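Local coordinates for protein endo-1,4-beta-xylanase 1 (Hypocrea jecorina, PDB 1XYN) that hydrolyses internal 1,4-beta-D-xylosidic linkages in the main chain of xylan, releasing xylooligosaccharides and xylose, at residues Glu75-Glu80 against Gln123-Arg128. Numbering follows the deposited sequence.
Sequences EYYIME and QYISVR
With its CG opposite the backbone N (chi1 174°) and the rest of its chain extended, Glu75 runs alongside Gln123, whose own CG lies opposite the carbonyl carbon (chi1 -62°), and the two side chains end together in the cleft of the family 11 beta-jelly-roll. Segments 75-80 and 123-128, on strands 74-79 and 119-128, form a parallel pair there, the strand axes 4.7 Å apart and nearly aligned. Gln123 NE2 gives a weak, bent hydrogen bond to Glu75 OE1 at 2.9 Å, the amide plane being turned 41° from the carboxylate. Tyr66 OH binds the other carboxylate oxygen, and Asn107 ND2 binds Gln123 OE1, so second partners help fix the rotation of both groups. Glu75 is the predicted nucleophile, and Tyr77 and Gln123 probably bind substrate, as in relatives; the pairing thus sets three cleft residues on one face of the sheet. The Tyr77 ring stands steeply to the Gln123 amide, its CE1 3.5 Å from NE2.

Backbone bonds follow the parallel pattern: Tyr77 donates N-H to Tyr124 O and offers its own O to Ser126 N. Farther along the same face, the Met79 S-methyl reaches Ile125, CE meeting CG2 at a tight 3.4 Å, while SD lies by Val127 CG2. On the reverse face, Ile78 packs on helix 139-148, and Ser126 OG hydrogen-bonds with His142 ND1 and Trp146 NE1. Where the chain turns a corner at Glu80, the extended Arg128 crosses the bent Glu80; Tyr102 OH is bonded to both Glu80 OE2 and Arg128 NH1, and Arg132 NE makes a salt bridge to OE1. Glu80 OE1 lies 3.6 Å from Arg128 NH1 but well out of the guanidinium plane, with no N-H directed at it.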
loop_
_atom_site.group_PDB
_atom_site.type_symbol
_atom_site.label_atom_id
_atom_site.label_comp_id
_atom_site.label_asym_id
_atom_site.label_seq_id
_atom_site.Cartn_x
_atom_site.Cartn_y
_atom_site.Cartn_z
ATOM N N GLU A 75 1.401 -8.157 10.945
ATOM C CA GLU A 75 1.068 -8.948 9.768
ATOM C C GLU A 75 2.183 -9.983 9.658
ATOM O O GLU A 75 3.354 -9.632 9.574
ATOM C CB GLU A 75 1.051 -8.066 8.526
ATOM C CG GLU A 75 0.858 -8.806 7.213
ATOM C CD GLU A 75 0.806 -7.862 6.025
ATOM O OE1 GLU A 75 1.683 -6.982 5.928
ATOM O OE2 GLU A 75 -0.120 -7.989 5.197
ATOM N N TYR A 76 1.835 -11.260 9.654
ATOM C CA TYR A 76 2.863 -12.263 9.572
ATOM C C TYR A 76 2.705 -13.217 8.402
ATOM O O TYR A 76 1.610 -13.410 7.887
ATOM C CB TYR A 76 2.975 -13.015 10.907
ATOM C CG TYR A 76 1.769 -13.838 11.310
ATOM C CD1 TYR A 76 1.587 -15.123 10.797
ATOM C CD2 TYR A 76 0.809 -13.338 12.200
ATOM C CE1 TYR A 76 0.482 -15.893 11.151
ATOM C CE2 TYR A 76 -0.305 -14.104 12.562
ATOM C CZ TYR A 76 -0.457 -15.382 12.028
ATOM O OH TYR A 76 -1.540 -16.169 12.349
ATOM N N TYR A 77 3.825 -13.789 7.977
ATOM C CA TYR A 77 3.859 -14.736 6.871
ATOM C C TYR A 77 4.777 -15.876 7.253
ATOM O O TYR A 77 5.761 -15.685 7.964
ATOM C CB TYR A 77 4.473 -14.128 5.597
ATOM C CG TYR A 77 3.736 -12.991 4.924
ATOM C CD1 TYR A 77 3.585 -11.764 5.561
ATOM C CD2 TYR A 77 3.266 -13.119 3.611
ATOM C CE1 TYR A 77 2.998 -10.693 4.922
ATOM C CE2 TYR A 77 2.671 -12.049 2.955
ATOM C CZ TYR A 77 2.544 -10.832 3.624
ATOM O OH TYR A 77 1.973 -9.740 3.012
ATOM N N ILE A 78 4.454 -17.057 6.748
ATOM C CA ILE A 78 5.257 -18.247 6.945
ATOM C C ILE A 78 5.243 -18.816 5.540
ATOM O O ILE A 78 4.366 -19.609 5.180
ATOM C CB ILE A 78 4.636 -19.239 7.951
ATOM C CG1 ILE A 78 4.612 -18.613 9.351
ATOM C CG2 ILE A 78 5.462 -20.530 7.979
ATOM C CD1 ILE A 78 3.775 -19.366 10.357
ATOM N N MET A 79 6.147 -18.284 4.720
ATOM C CA MET A 79 6.272 -18.672 3.325
ATOM C C MET A 79 6.828 -20.057 3.125
ATOM O O MET A 79 7.930 -20.351 3.566
ATOM C CB MET A 79 7.136 -17.661 2.578
ATOM C CG MET A 79 6.433 -16.366 2.279
ATOM S SD MET A 79 7.556 -15.129 1.633
ATOM C CE MET A 79 7.031 -13.722 2.607
ATOM N N GLU A 80 6.046 -20.901 2.466
ATOM C CA GLU A 80 6.446 -22.266 2.178
ATOM C C GLU A 80 7.012 -22.312 0.783
ATOM O O GLU A 80 7.746 -23.234 0.408
ATOM C CB GLU A 80 5.245 -23.208 2.297
ATOM C CG GLU A 80 4.632 -23.221 3.691
ATOM C CD GLU A 80 5.594 -23.754 4.735
ATOM O OE1 GLU A 80 6.032 -24.909 4.593
ATOM O OE2 GLU A 80 5.907 -23.026 5.701
ATOM N N GLN A 123 6.065 -6.548 10.330
ATOM C CA GLN A 123 5.787 -7.823 9.689
ATOM C C GLN A 123 6.777 -8.841 10.232
ATOM O O GLN A 123 7.965 -8.544 10.350
ATOM C CB GLN A 123 6.003 -7.740 8.173
ATOM C CG GLN A 123 5.125 -6.771 7.411
ATOM C CD GLN A 123 5.378 -6.851 5.909
ATOM O OE1 GLN A 123 6.380 -6.343 5.416
ATOM N NE2 GLN A 123 4.485 -7.519 5.188
ATOM N N TYR A 124 6.293 -10.029 10.584
ATOM C CA TYR A 124 7.170 -11.094 11.062
ATOM C C TYR A 124 7.093 -12.155 9.975
ATOM O O TYR A 124 6.061 -12.789 9.783
ATOM C CB TYR A 124 6.686 -11.668 12.391
ATOM C CG TYR A 124 6.563 -10.661 13.512
ATOM C CD1 TYR A 124 7.209 -9.422 13.452
ATOM C CD2 TYR A 124 5.785 -10.940 14.630
ATOM C CE1 TYR A 124 7.077 -8.493 14.479
ATOM C CE2 TYR A 124 5.646 -10.020 15.653
ATOM C CZ TYR A 124 6.290 -8.804 15.576
ATOM O OH TYR A 124 6.134 -7.906 16.605
ATOM N N ILE A 125 8.184 -12.339 9.245
ATOM C CA ILE A 125 8.187 -13.298 8.158
ATOM C C ILE A 125 9.144 -14.458 8.368
ATOM O O ILE A 125 10.263 -14.272 8.827
ATOM C CB ILE A 125 8.541 -12.592 6.816
ATOM C CG1 ILE A 125 7.633 -11.379 6.589
ATOM C CG2 ILE A 125 8.444 -13.572 5.648
ATOM C CD1 ILE A 125 8.047 -10.505 5.414
ATOM N N SER A 126 8.685 -15.654 8.020
ATOM C CA SER A 126 9.491 -16.865 8.110
ATOM C C SER A 126 9.524 -17.419 6.690
ATOM O O SER A 126 8.511 -17.893 6.198
ATOM C CB SER A 126 8.833 -17.898 9.042
ATOM O OG SER A 126 8.902 -17.538 10.417
ATOM N N VAL A 127 10.666 -17.327 6.015
ATOM C CA VAL A 127 10.781 -17.838 4.651
ATOM C C VAL A 127 11.507 -19.183 4.595
ATOM O O VAL A 127 12.698 -19.271 4.901
ATOM C CB VAL A 127 11.500 -16.837 3.724
ATOM C CG1 VAL A 127 11.537 -17.374 2.300
ATOM C CG2 VAL A 127 10.815 -15.479 3.771
ATOM N N ARG A 128 10.783 -20.225 4.197
ATOM C CA ARG A 128 11.337 -21.571 4.097
ATOM C C ARG A 128 12.497 -21.642 3.112
ATOM O O ARG A 128 12.375 -21.210 1.964
ATOM C CB ARG A 128 10.244 -22.552 3.694
ATOM C CG ARG A 128 10.682 -23.985 3.715
ATOM C CD ARG A 128 9.536 -24.899 3.362
ATOM N NE ARG A 128 9.905 -26.304 3.515
ATOM C CZ ARG A 128 9.657 -27.040 4.597
ATOM N NH1 ARG A 128 9.031 -26.511 5.642
ATOM N NH2 ARG A 128 10.040 -28.309 4.631
#